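Local structure of cytochrome c-552/4 domain-containing protein (Ignicoccus hospitalis KIN4/I, 4QO5) at residues N2-K14 with I28-K40. The protein binds eight c-type hemes and is associated with the membrane, probably serving in electron transfer. Residues are numbered along the deposited sequence; the frame is centred on the assembly and turned at random.
Sequences NTVNLQEAVAKLK and ISVTPGIVADWLK. With HEC (heme c), chain C.
Leu6 and Ala36 bring their CA atoms within 6.7 Å where helix 6-11 leans on helix 32-39, their segment axes 10.8 Å apart at closest approach and crossing at 45°. This is an apolar helix-helix contact with one knob-into-hole, at the periphery of a multiheme cytochrome c chain: the N-terminal helix covers the side of a helix that borders a heme pocket, and the second subunit packs beside it, its Gly276 on Ala36. Leu6 is the knob, seated among Pro32, Ala36 and Leu39, with Ile28 at the end of helix 18-30 completing the hole. Its two methyls split the work, CD1 lying against Pro32 O and CB while CD2 meets Ala36 CB at 3.7 Å and also touches Leu39 CD1. With CG1 anti to the backbone N (chi1 -164°), Ile28 extends CD1 against the helix 6-11 backbone, 3.6 Å from Leu6 O, and on to Val10 CG2. Leu39 divides its methyls, CD1 against Ala9 CB and CD2 against Leu13 CD1. In the last turn of helix 32-39, Trp38 joins this apolar layer to the heme: the CAB carbon of the thioether arm sits over one ring face, offset toward the rim, while NE1 donates a hydrogen bond to Val77 O. A serine in place of Trp38 would probably leave that heme arm without its flat cover, Val77 O without its indole donor and Leu13 without its aromatic neighbour. Leu13 reaches the indole at its edge, near the ring plane, with CD1 3.6 Å from Trp38 CZ3.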
loop_
_atom_site.group_PDB
_atom_site.type_symbol
_atom_site.label_atom_id
_atom_site.label_comp_id
_atom_site.label_asym_id
_atom_site.label_seq_id
_atom_site.Cartn_x
_atom_site.Cartn_y
_atom_site.Cartn_z
ATOM N N ASN A 2 -27.082 5.044 -13.010
ATOM C CA ASN A 2 -26.147 3.951 -13.319
ATOM C C ASN A 2 -26.777 2.561 -13.141
ATOM O O ASN A 2 -26.188 1.561 -13.528
ATOM C CB ASN A 2 -24.826 4.033 -12.550
ATOM C CG ASN A 2 -23.942 5.161 -13.032
ATOM O OD1 ASN A 2 -24.098 5.645 -14.149
ATOM N ND2 ASN A 2 -23.009 5.587 -12.190
ATOM N N THR A 3 -27.969 2.503 -12.553
ATOM C CA THR A 3 -28.673 1.224 -12.449
ATOM C C THR A 3 -29.019 0.690 -13.833
ATOM O O THR A 3 -29.628 1.391 -14.643
ATOM C CB THR A 3 -29.966 1.355 -11.639
ATOM O OG1 THR A 3 -29.637 1.634 -10.277
ATOM C CG2 THR A 3 -30.772 0.060 -11.706
ATOM N N VAL A 4 -28.625 -0.549 -14.099
ATOM C CA VAL A 4 -28.947 -1.197 -15.366
ATOM C C VAL A 4 -30.246 -1.986 -15.194
ATOM O O VAL A 4 -30.376 -2.773 -14.257
ATOM C CB VAL A 4 -27.795 -2.130 -15.828
ATOM C CG1 VAL A 4 -28.147 -2.857 -17.140
ATOM C CG2 VAL A 4 -26.502 -1.330 -15.990
ATOM N N ASN A 5 -31.224 -1.734 -16.057
ATOM C CA ASN A 5 -32.408 -2.591 -16.115
ATOM C C ASN A 5 -32.053 -3.827 -16.945
ATOM O O ASN A 5 -31.997 -3.764 -18.177
ATOM C CB ASN A 5 -33.588 -1.837 -16.728
ATOM C CG ASN A 5 -34.868 -2.663 -16.758
ATOM O OD1 ASN A 5 -34.848 -3.877 -16.984
ATOM N ND2 ASN A 5 -35.992 -1.998 -16.529
ATOM N N LEU A 6 -31.799 -4.943 -16.266
ATOM C CA LEU A 6 -31.252 -6.125 -16.923
ATOM C C LEU A 6 -32.187 -6.728 -17.968
ATOM O O LEU A 6 -31.738 -7.182 -19.027
ATOM C CB LEU A 6 -30.835 -7.177 -15.894
ATOM C CG LEU A 6 -29.748 -6.701 -14.930
ATOM C CD1 LEU A 6 -29.426 -7.765 -13.908
ATOM C CD2 LEU A 6 -28.496 -6.334 -15.725
ATOM N N GLN A 7 -33.481 -6.731 -17.675
ATOM C CA GLN A 7 -34.453 -7.302 -18.600
ATOM C C GLN A 7 -34.524 -6.481 -19.882
ATOM O O GLN A 7 -34.563 -7.035 -20.987
ATOM C CB GLN A 7 -35.828 -7.412 -17.934
ATOM C CG GLN A 7 -35.926 -8.590 -16.984
ATOM C CD GLN A 7 -37.121 -8.508 -16.059
ATOM O OE1 GLN A 7 -37.340 -7.493 -15.400
ATOM N NE2 GLN A 7 -37.906 -9.581 -16.010
ATOM N N GLU A 8 -34.511 -5.160 -19.734
ATOM C CA GLU A 8 -34.566 -4.284 -20.891
ATOM C C GLU A 8 -33.267 -4.383 -21.700
ATOM O O GLU A 8 -33.292 -4.344 -22.928
ATOM C CB GLU A 8 -34.849 -2.837 -20.477
ATOM C CG GLU A 8 -34.386 -1.815 -21.496
ATOM C CD GLU A 8 -35.453 -0.786 -21.815
ATOM O OE1 GLU A 8 -35.895 -0.073 -20.884
ATOM O OE2 GLU A 8 -35.861 -0.705 -22.997
ATOM N N ALA A 9 -32.141 -4.539 -21.008
ATOM C CA ALA A 9 -30.851 -4.631 -21.679
ATOM C C ALA A 9 -30.755 -5.927 -22.479
ATOM O O ALA A 9 -30.219 -5.943 -23.589
ATOM C CB ALA A 9 -29.708 -4.532 -20.671
ATOM N N VAL A 10 -31.267 -7.015 -21.918
ATOM C CA VAL A 10 -31.283 -8.285 -22.649
ATOM C C VAL A 10 -32.187 -8.221 -23.887
ATOM O O VAL A 10 -31.825 -8.717 -24.966
ATOM C CB VAL A 10 -31.671 -9.458 -21.735
ATOM C CG1 VAL A 10 -32.013 -10.705 -22.563
ATOM C CG2 VAL A 10 -30.525 -9.757 -20.773
ATOM N N ALA A 11 -33.346 -7.585 -23.733
ATOM C CA ALA A 11 -34.319 -7.467 -24.819
ATOM C C ALA A 11 -33.806 -6.631 -25.996
ATOM O O ALA A 11 -34.239 -6.820 -27.132
ATOM C CB ALA A 11 -35.622 -6.884 -24.297
ATOM N N LYS A 12 -32.895 -5.704 -25.717
ATOM C CA LYS A 12 -32.346 -4.828 -26.747
ATOM C C LYS A 12 -31.173 -5.455 -27.501
ATOM O O LYS A 12 -30.710 -4.903 -28.496
ATOM C CB LYS A 12 -31.905 -3.484 -26.149
ATOM C CG LYS A 12 -32.982 -2.392 -26.166
ATOM C CD LYS A 12 -34.099 -2.715 -27.168
ATOM C CE LYS A 12 -35.054 -1.539 -27.373
ATOM N NZ LYS A 12 -34.424 -0.407 -28.113
ATOM N N LEU A 13 -30.672 -6.586 -27.017
ATOM C CA LEU A 13 -29.567 -7.263 -27.691
ATOM C C LEU A 13 -29.966 -7.718 -29.084
ATOM O O LEU A 13 -31.144 -7.881 -29.392
ATOM C CB LEU A 13 -29.113 -8.485 -26.891
ATOM C CG LEU A 13 -28.456 -8.174 -25.548
ATOM C CD1 LEU A 13 -28.221 -9.457 -24.777
ATOM C CD2 LEU A 13 -27.140 -7.412 -25.769
ATOM N N LYS A 14 -28.979 -7.935 -29.936
ATOM C CA LYS A 14 -29.277 -8.491 -31.239
ATOM C C LYS A 14 -28.292 -9.589 -31.549
ATOM O O LYS A 14 -27.206 -9.659 -30.945
ATOM C CB LYS A 14 -29.254 -7.418 -32.323
ATOM C CG LYS A 14 -27.947 -6.667 -32.420
ATOM C CD LYS A 14 -28.034 -5.569 -33.466
ATOM C CE LYS A 14 -26.811 -4.673 -33.407
ATOM N NZ LYS A 14 -26.804 -3.653 -34.493
ATOM N N ILE A 28 -30.540 -14.578 -15.736
ATOM C CA ILE A 28 -30.793 -13.186 -15.375
ATOM C C ILE A 28 -31.371 -13.111 -13.952
ATOM O O ILE A 28 -31.136 -12.147 -13.219
ATOM C CB ILE A 28 -31.714 -12.499 -16.411
ATOM C CG1 ILE A 28 -31.672 -10.977 -16.256
ATOM C CG2 ILE A 28 -33.145 -13.026 -16.325
ATOM C CD1 ILE A 28 -32.418 -10.256 -17.372
ATOM N N SER A 29 -32.091 -14.148 -13.542
ATOM C CA SER A 29 -32.634 -14.161 -12.184
ATOM C C SER A 29 -31.766 -14.948 -11.192
ATOM O O SER A 29 -31.722 -14.612 -10.015
ATOM C CB SER A 29 -34.084 -14.661 -12.170
ATOM O OG SER A 29 -34.161 -16.041 -12.457
ATOM N N VAL A 30 -31.071 -15.987 -11.646
ATOM C CA VAL A 30 -30.324 -16.814 -10.692
ATOM C C VAL A 30 -28.904 -16.320 -10.435
ATOM O O VAL A 30 -28.383 -16.472 -9.331
ATOM C CB VAL A 30 -30.351 -18.343 -11.020
ATOM C CG1 VAL A 30 -31.786 -18.843 -11.064
ATOM C CG2 VAL A 30 -29.655 -18.641 -12.303
ATOM N N THR A 31 -28.289 -15.728 -11.450
ATOM C CA THR A 31 -26.970 -15.116 -11.312
ATOM C C THR A 31 -26.936 -13.751 -12.010
ATOM O O THR A 31 -26.230 -13.565 -13.010
ATOM C CB THR A 31 -25.830 -15.996 -11.879
ATOM O OG1 THR A 31 -26.058 -16.248 -13.269
ATOM C CG2 THR A 31 -25.705 -17.324 -11.122
ATOM N N PRO A 32 -27.678 -12.781 -11.461
ATOM C CA PRO A 32 -27.810 -11.476 -12.114
ATOM C C PRO A 32 -26.462 -10.784 -12.307
ATOM O O PRO A 32 -26.313 -10.036 -13.271
ATOM C CB PRO A 32 -28.704 -10.678 -11.150
ATOM C CG PRO A 32 -28.636 -11.427 -9.828
ATOM C CD PRO A 32 -28.460 -12.870 -10.216
ATOM N N GLY A 33 -25.501 -11.034 -11.417
ATOM C CA GLY A 33 -24.185 -10.427 -11.544
ATOM C C GLY A 33 -23.446 -10.886 -12.786
ATOM O O GLY A 33 -22.778 -10.092 -13.452
ATOM N N ILE A 34 -23.575 -12.171 -13.120
ATOM C CA ILE A 34 -22.900 -12.695 -14.302
ATOM C C ILE A 34 -23.505 -12.095 -15.566
ATOM O O ILE A 34 -22.781 -11.670 -16.458
ATOM C CB ILE A 34 -22.958 -14.241 -14.375
ATOM C CG1 ILE A 34 -22.075 -14.851 -13.278
ATOM C CG2 ILE A 34 -22.468 -14.714 -15.764
ATOM C CD1 ILE A 34 -22.199 -16.378 -13.140
ATOM N N VAL A 35 -24.830 -12.062 -15.642
ATOM C CA VAL A 35 -25.485 -11.491 -16.819
ATOM C C VAL A 35 -25.143 -10.004 -16.992
ATOM O O VAL A 35 -24.811 -9.574 -18.094
ATOM C CB VAL A 35 -27.017 -11.711 -16.837
ATOM C CG1 VAL A 35 -27.638 -11.073 -18.098
ATOM C CG2 VAL A 35 -27.359 -13.203 -16.767
ATOM N N ALA A 36 -25.202 -9.223 -15.910
ATOM C CA ALA A 36 -24.831 -7.809 -16.000
ATOM C C ALA A 36 -23.386 -7.636 -16.482
ATOM O O ALA A 36 -23.097 -6.785 -17.307
ATOM C CB ALA A 36 -25.028 -7.115 -14.662
ATOM N N ASP A 37 -22.489 -8.467 -15.966
ATOM C CA ASP A 37 -21.073 -8.405 -16.286
ATOM C C ASP A 37 -20.851 -8.759 -17.771
ATOM O O ASP A 37 -20.168 -8.050 -18.501
ATOM C CB ASP A 37 -20.362 -9.407 -15.382
ATOM C CG ASP A 37 -18.923 -9.052 -15.116
ATOM O OD1 ASP A 37 -18.538 -7.871 -15.282
ATOM O OD2 ASP A 37 -18.179 -9.967 -14.704
ATOM N N TRP A 38 -21.476 -9.847 -18.216
ATOM C CA TRP A 38 -21.437 -10.247 -19.624
ATOM C C TRP A 38 -21.993 -9.164 -20.552
ATOM O O TRP A 38 -21.437 -8.913 -21.627
ATOM C CB TRP A 38 -22.220 -11.553 -19.813
ATOM C CG TRP A 38 -22.356 -11.954 -21.263
ATOM C CD1 TRP A 38 -21.395 -12.541 -22.046
ATOM C CD2 TRP A 38 -23.507 -11.775 -22.109
ATOM N NE1 TRP A 38 -21.881 -12.744 -23.320
ATOM C CE2 TRP A 38 -23.169 -12.280 -23.387
ATOM C CE3 TRP A 38 -24.782 -11.232 -21.914
ATOM C CZ2 TRP A 38 -24.063 -12.262 -24.463
ATOM C CZ3 TRP A 38 -25.671 -11.220 -22.982
ATOM C CH2 TRP A 38 -25.306 -11.732 -24.239
ATOM N N LEU A 39 -23.077 -8.515 -20.133
ATOM C CA LEU A 39 -23.663 -7.414 -20.911
ATOM C C LEU A 39 -22.669 -6.263 -21.157
ATOM O O LEU A 39 -22.833 -5.482 -22.105
ATOM C CB LEU A 39 -24.917 -6.867 -20.200
ATOM C CG LEU A 39 -26.187 -7.712 -20.319
ATOM C CD1 LEU A 39 -27.250 -7.193 -19.345
ATOM C CD2 LEU A 39 -26.718 -7.668 -21.739
ATOM N N LYS A 40 -21.646 -6.155 -20.309
ATOM C CA LYS A 40 -20.671 -5.062 -20.442
ATOM C C LYS A 40 -19.545 -5.427 -21.392
ATOM O O LYS A 40 -18.731 -4.572 -21.764
ATOM C CB LYS A 40 -20.065 -4.678 -19.088
ATOM C CG LYS A 40 -21.060 -4.143 -18.070
ATOM C CD LYS A 40 -20.325 -3.554 -16.870
ATOM C CE LYS A 40 -21.097 -3.747 -15.566
ATOM N NZ LYS A 40 -22.371 -2.973 -15.494
HETATM FE FE HEC C . -19.059 -18.021 -18.248
HETATM C CHA HEC C . -17.297 -19.543 -15.718
HETATM C CHB HEC C . -21.982 -18.614 -16.498
HETATM C CHC HEC C . -20.702 -16.427 -20.632
HETATM C CHD HEC C . -16.164 -17.683 -20.052
HETATM N NA HEC C . -19.550 -18.849 -16.464
HETATM C C1A HEC C . -18.649 -19.435 -15.573
HETATM C C2A HEC C . -19.372 -19.948 -14.440
HETATM C C3A HEC C . -20.659 -19.685 -14.637
HETATM C C4A HEC C . -20.801 -18.995 -15.903
HETATM C CMA HEC C . -21.811 -20.039 -13.673
HETATM C CAA HEC C . -18.738 -20.708 -13.248
HETATM C CBA HEC C . -17.796 -19.878 -12.393
HETATM C CGA HEC C . -18.636 -19.128 -11.405
HETATM O O1A HEC C . -18.323 -17.931 -11.171
HETATM O O2A HEC C . -19.620 -19.721 -10.877
HETATM N NB HEC C . -20.919 -17.717 -18.516
HETATM C C1B HEC C . -21.991 -17.907 -17.656
HETATM C C2B HEC C . -23.128 -17.165 -18.123
HETATM C C3B HEC C . -22.694 -16.535 -19.225
HETATM C C4B HEC C . -21.350 -16.890 -19.511
HETATM C CMB HEC C . -24.480 -17.107 -17.358
HETATM C CAB HEC C . -23.282 -15.485 -20.148
HETATM C CBB HEC C . -24.129 -14.429 -19.356
HETATM N NC HEC C . -18.551 -17.251 -20.010
HETATM C C1C HEC C . -19.390 -16.633 -20.899
HETATM C C2C HEC C . -18.712 -16.416 -22.152
HETATM C C3C HEC C . -17.412 -16.579 -21.853
HETATM C C4C HEC C . -17.325 -17.229 -20.598
HETATM C CMC HEC C . -19.372 -15.526 -23.244
HETATM C CAC HEC C . -16.077 -16.436 -22.628
HETATM C CBC HEC C . -15.992 -15.206 -23.575
HETATM N ND HEC C . -17.116 -18.531 -17.922
HETATM C C1D HEC C . -16.079 -18.232 -18.803
HETATM C C2D HEC C . -14.797 -18.603 -18.262
HETATM C C3D HEC C . -15.123 -19.210 -16.906
HETATM C C4D HEC C . -16.573 -19.129 -16.795
HETATM C CMD HEC C . -13.455 -18.367 -19.013
HETATM C CAD HEC C . -14.206 -19.809 -15.801
HETATM C CBD HEC C . -12.797 -20.179 -16.220
HETATM C CGD HEC C . -11.881 -18.978 -16.051
HETATM O O1D HEC C . -10.675 -19.114 -16.341
HETATM O O2D HEC C . -12.353 -17.893 -15.623
#